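Local coordinates for protein cysteine S-methyltransferase NleE (Escherichia coli O157:H7, PDB 4R29) that acts as a secreted, S-adenosylmethionine-dependent cysteine methyltransferase that probably modifies the zinc fingers of host TAB2 and TAB3 and thereby blocks NF-kappaB activation, at residues Leu57-Glu60 with Glu61-Glu65; Ala67-Phe70 with Ser71-Lys74; Leu156-Gln159 with Arg160-Phe164; Asn169-Arg172 with Asp173-Glu177. The protein carries 1 engineered substitution. One frame throughout, in Å; residues are numbered along the deposited sequence.

Contact 1: residues Leu57-Glu60 with Glu61-Glu65; sequences LKQE and EFVNE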
loop_
_atom_site.group_PDB
_atom_site.type_symbol
_atom_site.label_atom_id
_atom_site.label_comp_id
_atom_site.label_asym_id
_atom_site.label_seq_id
_atom_site.Cartn_x
_atom_site.Cartn_y
_atom_site.Cartn_z
ATOM N N LEU A 57 21.744 2.815 -8.934
ATOM C CA LEU A 57 20.423 3.320 -9.273
ATOM C C LEU A 57 20.497 3.933 -10.660
ATOM O O LEU A 57 21.325 4.805 -10.913
ATOM C CB LEU A 57 19.965 4.381 -8.272
ATOM C CG LEU A 57 19.929 3.996 -6.794
ATOM C CD1 LEU A 57 19.373 5.160 -5.998
ATOM C CD2 LEU A 57 19.110 2.720 -6.546
ATOM N N LYS A 58 19.640 3.478 -11.565
ATOM C CA LYS A 58 19.589 4.063 -12.901
ATOM C C LYS A 58 19.262 5.551 -12.838
ATOM O O LYS A 58 18.396 5.986 -12.067
ATOM C CB LYS A 58 18.580 3.318 -13.773
ATOM C CG LYS A 58 18.875 1.837 -13.853
ATOM C CD LYS A 58 18.034 1.132 -14.894
ATOM C CE LYS A 58 18.385 -0.347 -14.929
ATOM N NZ LYS A 58 17.742 -1.028 -16.080
ATOM N N GLN A 59 19.972 6.332 -13.644
ATOM C CA GLN A 59 19.808 7.778 -13.631
ATOM C C GLN A 59 18.479 8.216 -14.234
ATOM O O GLN A 59 17.866 9.167 -13.753
ATOM C CB GLN A 59 20.976 8.476 -14.333
ATOM C CG GLN A 59 22.179 8.724 -13.426
ATOM C CD GLN A 59 21.985 9.921 -12.494
ATOM O OE1 GLN A 59 21.401 10.942 -12.883
ATOM N NE2 GLN A 59 22.477 9.799 -11.256
ATOM N N GLU A 60 18.022 7.526 -15.271
ATOM C CA GLU A 60 16.753 7.902 -15.880
ATOM C C GLU A 60 15.558 7.229 -15.204
ATOM O O GLU A 60 14.615 7.907 -14.784
ATOM C CB GLU A 60 16.740 7.615 -17.381
ATOM C CG GLU A 60 15.402 7.931 -18.038
ATOM C CD GLU A 60 14.967 9.374 -17.799
ATOM O OE1 GLU A 60 15.778 10.157 -17.254
ATOM O OE2 GLU A 60 13.822 9.726 -18.155
ATOM N N GLU A 61 15.613 5.902 -15.105
ATOM C CA GLU A 61 14.513 5.101 -14.560
ATOM C C GLU A 61 14.277 5.283 -13.051
ATOM O O GLU A 61 13.138 5.241 -12.589
ATOM C CB GLU A 61 14.699 3.610 -14.890
ATOM C CG GLU A 61 14.521 3.243 -16.369
ATOM C CD GLU A 61 15.695 3.676 -17.241
ATOM O OE1 GLU A 61 16.828 3.828 -16.718
ATOM O OE2 GLU A 61 15.478 3.869 -18.455
ATOM N N PHE A 62 15.334 5.465 -12.277
ATOM C CA PHE A 62 15.125 5.773 -10.867
ATOM C C PHE A 62 15.235 7.271 -10.545
ATOM O O PHE A 62 14.231 7.922 -10.252
ATOM C CB PHE A 62 16.060 4.978 -9.960
ATOM C CG PHE A 62 15.754 5.150 -8.495
ATOM C CD1 PHE A 62 14.801 4.355 -7.877
ATOM C CD2 PHE A 62 16.398 6.127 -7.743
ATOM C CE1 PHE A 62 14.513 4.513 -6.532
ATOM C CE2 PHE A 62 16.107 6.290 -6.398
ATOM C CZ PHE A 62 15.166 5.480 -5.793
ATOM N N VAL A 63 16.454 7.803 -10.599
ATOM C CA VAL A 63 16.720 9.183 -10.190
ATOM C C VAL A 63 15.816 10.199 -10.890
ATOM O O VAL A 63 15.108 10.956 -10.232
ATOM C CB VAL A 63 18.196 9.575 -10.410
ATOM C CG1 VAL A 63 18.400 11.056 -10.097
ATOM C CG2 VAL A 63 19.116 8.715 -9.551
ATOM N N ASN A 64 15.827 10.213 -12.219
ATOM C CA ASN A 64 15.034 11.199 -12.949
ATOM C C ASN A 64 13.533 10.929 -12.897
ATOM O O ASN A 64 12.722 11.862 -12.920
ATOM C CB ASN A 64 15.501 11.332 -14.402
ATOM C CG ASN A 64 16.931 11.833 -14.514
ATOM O OD1 ASN A 64 17.617 11.559 -15.500
ATOM N ND2 ASN A 64 17.394 12.558 -13.493
ATOM N N GLU A 65 13.156 9.657 -12.852
ATOM C CA GLU A 65 11.749 9.320 -12.727
ATOM C C GLU A 65 11.276 9.767 -11.349
ATOM O O GLU A 65 10.228 10.394 -11.222
ATOM C CB GLU A 65 11.516 7.823 -12.923
ATOM C CG GLU A 65 10.055 7.387 -12.823
ATOM C CD GLU A 65 9.163 8.010 -13.887
ATOM O OE1 GLU A 65 9.658 8.851 -14.674
ATOM O OE2 GLU A 65 7.957 7.656 -13.935
#

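Contact 2: residues Ala67-Phe70 with Ser71-Lys74; sequences ARRF and SYMK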
loop_
_atom_site.group_PDB
_atom_site.type_symbol
_atom_site.label_atom_id
_atom_site.label_comp_id
_atom_site.label_asym_id
_atom_site.label_seq_id
_atom_site.Cartn_x
_atom_site.Cartn_y
_atom_site.Cartn_z
ATOM N N ALA A 67 12.381 12.133 -9.396
ATOM C CA ALA A 67 12.284 13.585 -9.294
ATOM C C ALA A 67 11.040 14.087 -10.002
ATOM O O ALA A 67 10.354 14.962 -9.480
ATOM C CB ALA A 67 13.533 14.258 -9.844
ATOM N N ARG A 68 10.741 13.534 -11.182
ATOM C CA ARG A 68 9.519 13.907 -11.909
ATOM C C ARG A 68 8.247 13.547 -11.125
ATOM O O ARG A 68 7.319 14.348 -11.009
ATOM C CB ARG A 68 9.461 13.258 -13.301
ATOM C CG ARG A 68 10.313 13.947 -14.371
ATOM C CD ARG A 68 10.086 13.341 -15.763
ATOM N NE ARG A 68 10.350 11.900 -15.788
ATOM C CZ ARG A 68 11.499 11.351 -16.176
ATOM N NH1 ARG A 68 12.502 12.118 -16.585
ATOM N NH2 ARG A 68 11.649 10.029 -16.155
ATOM N N ARG A 69 8.198 12.338 -10.592
ATOM C CA ARG A 69 7.044 11.928 -9.814
ATOM C C ARG A 69 6.910 12.776 -8.542
ATOM O O ARG A 69 5.802 13.142 -8.145
ATOM C CB ARG A 69 7.138 10.441 -9.499
ATOM C CG ARG A 69 7.203 9.584 -10.753
ATOM C CD ARG A 69 5.934 9.733 -11.596
ATOM N NE ARG A 69 4.829 8.986 -11.005
ATOM C CZ ARG A 69 3.553 9.161 -11.321
ATOM N NH1 ARG A 69 3.210 10.063 -12.224
ATOM N NH2 ARG A 69 2.621 8.430 -10.737
ATOM N N PHE A 70 8.043 13.120 -7.938
ATOM C CA PHE A 70 8.051 13.907 -6.702
ATOM C C PHE A 70 7.482 15.312 -6.920
ATOM O O PHE A 70 6.735 15.824 -6.082
ATOM C CB PHE A 70 9.457 13.966 -6.101
ATOM C CG PHE A 70 9.517 14.610 -4.740
ATOM C CD1 PHE A 70 8.648 14.218 -3.724
ATOM C CD2 PHE A 70 10.469 15.590 -4.463
ATOM C CE1 PHE A 70 8.718 14.801 -2.443
ATOM C CE2 PHE A 70 10.542 16.181 -3.207
ATOM C CZ PHE A 70 9.664 15.783 -2.191
ATOM N N SER A 71 7.811 15.917 -8.060
ATOM C CA SER A 71 7.249 17.217 -8.417
ATOM C C SER A 71 5.748 17.116 -8.551
ATOM O O SER A 71 5.007 17.958 -8.046
ATOM C CB SER A 71 7.825 17.708 -9.744
ATOM O OG SER A 71 9.190 18.020 -9.586
ATOM N N TYR A 72 5.310 16.097 -9.277
ATOM C CA TYR A 72 3.892 15.819 -9.430
ATOM C C TYR A 72 3.215 15.739 -8.054
ATOM O O TYR A 72 2.154 16.317 -7.853
ATOM C CB TYR A 72 3.716 14.520 -10.222
ATOM C CG TYR A 72 2.348 13.864 -10.145
ATOM C CD1 TYR A 72 1.182 14.610 -10.184
ATOM C CD2 TYR A 72 2.226 12.492 -10.073
ATOM C CE1 TYR A 72 -0.070 14.001 -10.135
ATOM C CE2 TYR A 72 0.990 11.880 -10.024
ATOM C CZ TYR A 72 -0.153 12.636 -10.056
ATOM O OH TYR A 72 -1.382 12.012 -10.014
ATOM N N MET A 73 3.833 15.031 -7.111
ATOM C CA MET A 73 3.246 14.859 -5.782
ATOM C C MET A 73 3.175 16.164 -4.982
ATOM O O MET A 73 2.205 16.429 -4.255
ATOM C CB MET A 73 4.019 13.802 -4.998
ATOM C CG MET A 73 3.803 12.384 -5.512
ATOM S SD MET A 73 4.818 11.207 -4.610
ATOM C CE MET A 73 4.407 9.667 -5.443
ATOM N N LYS A 74 4.209 16.979 -5.133
ATOM C CA LYS A 74 4.301 18.251 -4.426
ATOM C C LYS A 74 3.233 19.207 -4.912
ATOM O O LYS A 74 2.642 19.936 -4.123
ATOM C CB LYS A 74 5.696 18.846 -4.601
ATOM C CG LYS A 74 6.761 18.157 -3.752
ATOM C CD LYS A 74 8.104 18.867 -3.876
ATOM C CE LYS A 74 8.584 18.881 -5.327
ATOM N NZ LYS A 74 9.861 19.643 -5.452
#

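Contact 3: residues Leu156-Gln159 with Arg160-Phe164; sequences LGEQ and RANRF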
loop_
_atom_site.group_PDB
_atom_site.type_symbol
_atom_site.label_atom_id
_atom_site.label_comp_id
_atom_site.label_asym_id
_atom_site.label_seq_id
_atom_site.Cartn_x
_atom_site.Cartn_y
_atom_site.Cartn_z
ATOM N N LEU A 156 -6.428 10.189 12.705
ATOM C CA LEU A 156 -6.994 9.033 12.017
ATOM C C LEU A 156 -5.974 8.268 11.161
ATOM O O LEU A 156 -6.156 7.091 10.876
ATOM C CB LEU A 156 -8.189 9.447 11.153
ATOM C CG LEU A 156 -9.484 9.849 11.869
ATOM C CD1 LEU A 156 -10.470 10.469 10.899
ATOM C CD2 LEU A 156 -10.114 8.652 12.547
ATOM N N GLY A 157 -4.904 8.932 10.751
ATOM C CA GLY A 157 -3.942 8.323 9.853
ATOM C C GLY A 157 -3.373 7.032 10.385
ATOM O O GLY A 157 -3.627 5.958 9.839
ATOM N N GLU A 158 -2.599 7.143 11.457
ATOM C CA GLU A 158 -1.956 6.001 12.070
ATOM C C GLU A 158 -2.970 4.984 12.592
ATOM O O GLU A 158 -2.769 3.783 12.463
ATOM C CB GLU A 158 -1.037 6.461 13.211
ATOM C CG GLU A 158 -0.023 5.393 13.642
ATOM C CD GLU A 158 0.794 5.799 14.864
ATOM O OE1 GLU A 158 1.183 4.908 15.650
ATOM O OE2 GLU A 158 1.052 7.007 15.038
ATOM N N GLN A 159 -4.041 5.474 13.201
ATOM C CA GLN A 159 -5.083 4.602 13.716
ATOM C C GLN A 159 -5.626 3.707 12.615
ATOM O O GLN A 159 -5.692 2.488 12.782
ATOM C CB GLN A 159 -6.217 5.412 14.379
ATOM C CG GLN A 159 -5.822 6.008 15.734
ATOM C CD GLN A 159 -6.818 7.044 16.274
ATOM O OE1 GLN A 159 -7.981 7.101 15.851
ATOM N NE2 GLN A 159 -6.354 7.869 17.215
ATOM N N ARG A 160 -5.997 4.308 11.485
ATOM C CA ARG A 160 -6.507 3.526 10.363
ATOM C C ARG A 160 -5.448 2.618 9.790
ATOM O O ARG A 160 -5.748 1.490 9.423
ATOM C CB ARG A 160 -7.135 4.413 9.276
ATOM C CG ARG A 160 -8.480 4.936 9.707
ATOM C CD ARG A 160 -9.240 5.615 8.608
ATOM N NE ARG A 160 -10.532 6.046 9.119
ATOM C CZ ARG A 160 -11.560 6.394 8.358
ATOM N NH1 ARG A 160 -11.460 6.359 7.031
ATOM N NH2 ARG A 160 -12.693 6.774 8.931
ATOM N N ALA A 161 -4.203 3.086 9.736
ATOM C CA ALA A 161 -3.155 2.256 9.177
ATOM C C ALA A 161 -2.999 1.031 10.058
ATOM O O ALA A 161 -2.881 -0.088 9.568
ATOM C CB ALA A 161 -1.853 3.009 9.071
ATOM N N ASN A 162 -3.002 1.251 11.365
ATOM C CA ASN A 162 -2.894 0.147 12.309
ATOM C C ASN A 162 -4.089 -0.797 12.197
ATOM O O ASN A 162 -3.931 -2.014 12.156
ATOM C CB ASN A 162 -2.755 0.676 13.742
ATOM C CG ASN A 162 -1.347 1.142 14.056
ATOM O OD1 ASN A 162 -0.371 0.666 13.468
ATOM N ND2 ASN A 162 -1.234 2.081 14.983
ATOM N N ARG A 163 -5.284 -0.222 12.138
ATOM C CA ARG A 163 -6.499 -1.000 12.003
ATOM C C ARG A 163 -6.484 -1.842 10.716
ATOM O O ARG A 163 -6.956 -2.974 10.691
ATOM C CB ARG A 163 -7.712 -0.084 12.039
ATOM C CG ARG A 163 -9.055 -0.805 11.965
ATOM C CD ARG A 163 -9.296 -1.534 13.263
ATOM N NE ARG A 163 -10.618 -2.151 13.336
ATOM C CZ ARG A 163 -10.867 -3.273 14.008
ATOM N NH1 ARG A 163 -9.885 -3.906 14.647
ATOM N NH2 ARG A 163 -12.092 -3.770 14.036
ATOM N N PHE A 164 -5.922 -1.301 9.652
ATOM C CA PHE A 164 -5.795 -2.084 8.440
ATOM C C PHE A 164 -4.928 -3.318 8.662
ATOM O O PHE A 164 -5.267 -4.407 8.217
ATOM C CB PHE A 164 -5.216 -1.248 7.300
ATOM C CG PHE A 164 -4.759 -2.069 6.135
ATOM C CD1 PHE A 164 -5.673 -2.553 5.215
ATOM C CD2 PHE A 164 -3.416 -2.387 5.974
ATOM C CE1 PHE A 164 -5.262 -3.324 4.134
ATOM C CE2 PHE A 164 -2.990 -3.154 4.894
ATOM C CZ PHE A 164 -3.917 -3.627 3.973
#

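Contact 4: residues Asn169-Arg172 with Asp173-Glu177; sequences NIKR and DIMQE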
loop_
_atom_site.group_PDB
_atom_site.type_symbol
_atom_site.label_atom_id
_atom_site.label_comp_id
_atom_site.label_asym_id
_atom_site.label_seq_id
_atom_site.Cartn_x
_atom_site.Cartn_y
_atom_site.Cartn_z
ATOM N N ASN A 169 -4.233 -8.943 8.926
ATOM C CA ASN A 169 -3.730 -10.120 9.611
ATOM C C ASN A 169 -4.834 -11.140 9.862
ATOM O O ASN A 169 -4.611 -12.339 9.800
ATOM C CB ASN A 169 -3.070 -9.728 10.935
ATOM C CG ASN A 169 -1.680 -9.149 10.745
ATOM O OD1 ASN A 169 -1.006 -9.439 9.760
ATOM N ND2 ASN A 169 -1.248 -8.320 11.687
ATOM N N ILE A 170 -6.026 -10.650 10.169
ATOM C CA ILE A 170 -7.144 -11.539 10.354
ATOM C C ILE A 170 -7.444 -12.248 9.041
ATOM O O ILE A 170 -7.592 -13.468 9.013
ATOM C CB ILE A 170 -8.377 -10.788 10.804
ATOM C CG1 ILE A 170 -8.216 -10.331 12.253
ATOM C CG2 ILE A 170 -9.614 -11.664 10.631
ATOM C CD1 ILE A 170 -9.392 -9.491 12.733
ATOM N N LYS A 171 -7.515 -11.483 7.952
ATOM C CA LYS A 171 -7.765 -12.078 6.642
ATOM C C LYS A 171 -6.731 -13.158 6.338
ATOM O O LYS A 171 -7.082 -14.289 6.037
ATOM C CB LYS A 171 -7.739 -11.034 5.526
ATOM C CG LYS A 171 -8.202 -11.580 4.166
ATOM C CD LYS A 171 -7.338 -11.064 3.031
ATOM C CE LYS A 171 -8.139 -10.835 1.730
ATOM N NZ LYS A 171 -9.141 -11.915 1.406
ATOM N N ARG A 172 -5.449 -12.813 6.420
ATOM C CA ARG A 172 -4.428 -13.775 6.032
ATOM C C ARG A 172 -4.366 -14.983 6.999
ATOM O O ARG A 172 -4.155 -16.107 6.556
ATOM C CB ARG A 172 -3.063 -13.108 5.828
ATOM C CG ARG A 172 -2.378 -12.713 7.094
ATOM C CD ARG A 172 -1.257 -13.674 7.473
ATOM N NE ARG A 172 -0.772 -13.382 8.824
ATOM C CZ ARG A 172 -0.079 -12.290 9.148
ATOM N NH1 ARG A 172 0.211 -11.386 8.214
ATOM N NH2 ARG A 172 0.317 -12.097 10.403
ATOM N N ASP A 173 -4.589 -14.762 8.295
ATOM C CA ASP A 173 -4.672 -15.884 9.238
ATOM C C ASP A 173 -5.794 -16.855 8.864
ATOM O O ASP A 173 -5.607 -18.075 8.853
ATOM C CB ASP A 173 -4.839 -15.396 10.682
ATOM C CG ASP A 173 -3.577 -14.741 11.217
ATOM O OD1 ASP A 173 -2.556 -14.743 10.495
ATOM O OD2 ASP A 173 -3.593 -14.227 12.352
ATOM N N ILE A 174 -6.956 -16.299 8.538
ATOM C CA ILE A 174 -8.105 -17.095 8.135
ATOM C C ILE A 174 -7.803 -17.882 6.862
ATOM O O ILE A 174 -8.015 -19.094 6.792
ATOM C CB ILE A 174 -9.359 -16.210 7.992
ATOM C CG1 ILE A 174 -9.815 -15.757 9.385
ATOM C CG2 ILE A 174 -10.488 -16.950 7.279
ATOM C CD1 ILE A 174 -11.064 -14.920 9.367
ATOM N N MET A 175 -7.247 -17.203 5.873
ATOM C CA MET A 175 -6.949 -17.855 4.615
ATOM C C MET A 175 -5.869 -18.938 4.703
ATOM O O MET A 175 -5.943 -19.954 4.004
ATOM C CB MET A 175 -6.610 -16.827 3.553
ATOM C CG MET A 175 -7.811 -16.509 2.693
ATOM S SD MET A 175 -7.482 -15.070 1.712
ATOM C CE MET A 175 -6.645 -15.901 0.365
ATOM N N GLN A 176 -4.873 -18.710 5.551
ATOM C CA GLN A 176 -3.836 -19.692 5.787
ATOM C C GLN A 176 -4.451 -20.944 6.390
ATOM O O GLN A 176 -4.128 -22.061 5.988
ATOM C CB GLN A 176 -2.813 -19.128 6.764
ATOM C CG GLN A 176 -1.998 -17.985 6.207
ATOM C CD GLN A 176 -0.584 -18.402 5.882
ATOM O OE1 GLN A 176 0.380 -17.861 6.450
ATOM N NE2 GLN A 176 -0.440 -19.377 4.967
ATOM N N GLU A 177 -5.341 -20.746 7.360
ATOM C CA GLU A 177 -5.912 -21.865 8.076
ATOM C C GLU A 177 -6.786 -22.687 7.155
ATOM O O GLU A 177 -6.674 -23.910 7.114
ATOM C CB GLU A 177 -6.710 -21.401 9.296
ATOM C CG GLU A 177 -7.378 -22.556 10.012
ATOM C CD GLU A 177 -7.448 -22.383 11.518
ATOM O OE1 GLU A 177 -7.506 -21.228 11.998
ATOM O OE2 GLU A 177 -7.455 -23.414 12.230
#

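Contact 1: residues Leu57-Glu60 with Glu61-Glu65
K58 and E61 meet at the N-terminal end of helix 59-76, the lysine chain crossing that of the glutamate at a slant, with E61 OE1 beside its methylenes. Along K58, CB lies 3.5 Å from E61 OE1, CG passes the same oxygen at 4.0 Å, and CD returns to 3.5 Å from OE1, so it is the aliphatic part of the lysine that touches. The chain beyond CG is extended and carries NZ to a hydrogen bond with K44 O; K58 NZ stays 5.0 Å from E61 OE1, not in contact with it. E61 completes the approach by bending at chi2 (74°), which turns OE1 toward the lysine chain. K58 is the N-cap residue, and the first turn is of the wider pi type: its carbonyl O accepts V63 N at 3.0 Å in a nearly straight bond (163°) and F62 N at 3.1 Å from above the carbonyl plane. The wide step is repeated where N64 N donates to Q59 O at 2.8 Å. On the inner side, L57, at the end of strand 56-57, sets CD1 obliquely against the F62 ring, 3.5 Å from CE2. H123 makes an edge-to-face ring contact with F62.

Contact 2: residues Ala67-Phe70 with Ser71-Lys74
F70 and K74 pack closely in this regular stretch of alpha helix, in which the amides of S71 to K74 each bond to the carbonyl four residues earlier. The lysine chain lies across one face of the phenyl ring: K74 CD sits 4.0 Å from the F70 ring centroid, displaced toward the rim, in a CH-pi contact. F70 places CG opposite its backbone N (chi1 -173°), while the bend of K74 at chi3 (-60°) folds CE back, bringing it 3.9 Å from F70 CD2. Beneath the pair, K74 N donates to F70 O at 2.9 Å. M73, buried, takes the inward side of the helix, its CG 3.4 Å from R69 O and its thioether running out extended among W99 and I103 of helix 95-103 and A124 and L125 of helix 120-125. A second side-chain pair sets a guanidinium against an aromatic ring: Y72 CD2 stands over one face of the R69 guanidinium, 3.4 Å from NH1, with the two planes 41° apart. The two side chains run side by side, and their polar ends reach other partners, R69 NE a salt bridge with D121 and Y72 OH a hydrogen bond with E96. The outer side, with A67, R68 and S71, is far looser. A67 and R68 bring no side-chain atom within 5 Å of S71-K74, and S71 is exposed, yet its OG turns back to donate a weak hydrogen bond to A67 O at 3.3 Å.

Contact 3: residues Leu156-Gln159 with Arg160-Phe164
L156 opens this stretch near the start of helix 155-181 by giving its carbonyl O to R160 N at 2.9 Å, and the arginine's own chain then passes over that oxygen, CB at 3.3 Å and CG at 3.4 Å from L156 O. R160 stays extended from CG to NE, which runs its guanidinium past the leucine branch; L156 CD2 comes obliquely to 4.3 Å from R160 NE, a loose contact. G157 has no side chain, and G157 O accepts A161 N at 2.9 Å. E158 bonds N162 N through its carbonyl, while its extended side chain runs alongside N162, pointing the same way: CG lies 3.8 Å from N162 ND2, and the carboxylate and amide planes stand 76° apart. Q159 completes the alpha-helical ladder, its O taking R163 N at 2.8 Å, and R163 sends its guanidinium off to E166. The buried side, A161 and F164, faces the three-stranded sheet: A161 lies on V148 and Y150 of strand 145-151, whereas F164 reaches V148, M109 and the cofactor-binding Q111 of strand 109-114, and M198 and I201 of helix 186-201.

Contact 4: residues Asn169-Arg172 with Asp173-Glu177
R172 and D173, neighbours in sequence on helix 155-181, run alongside each other and join in a salt bridge. R172 NE reaches D173 OD1 at 2.8 Å on the syn side of the carboxylate, though with the planes of the two groups 54° apart and a bent hydrogen bond (N-H...O 138°). The arginine gets there by an unusual first torsion, CG wedged between backbone N and carbonyl carbon (chi1 74°), followed by a bend at chi2 that lays the guanidinium back along the helix. One of its faces is covered by N169, whose CA stands 4.3 Å above the plane, over its centre. N169 also accepts the amide of D173 at its carbonyl, 2.9 Å from N169 O to D173 N. On the side turned to helix 186-201, I170 and I174 lie side by side and point the same way, with I170 CG2 3.8 Å from I174 CD1; I170 rests on I194 and I174 on S190. K171 and M175 likewise run side by side. The lysine, bent at each torsion beyond CG, brings NZ 3.6 Å from M175 SD, but its polar grip comes from S190, by a hydrogen bond, and E191, by a salt bridge. The two cations are thus used differently: the charge of R172 is probably balanced by D173 within its own helix, whereas that of K171 is probably offset by E191 and ties this helix to the next one.

In the fold
The four contacts mark two helices on different parts of the Rossmann-like fold. Contacts 1 and 2 are successive parts of helix 59-76, their centres 13 Å apart, and are linked by a salt bridge from E60 OE2 to R68 NH2 at 3.0 Å. Contacts 3 and 4 share helix 155-181 and approach to about 5 Å at their nearest atoms. Contacts 1 and 4 lie on opposite sides of the chain's centre, 38 Å apart between centres. The second helix is the one near the cofactor: the side chains of K171 and R160 are about 6 Å and 9 Å from bound S-adenosylmethionine, and the side chain of R160 is about 6 Å from that of R107, a cofactor-binding residue. M73 of contact 2 is about 14 Å from the cofactor.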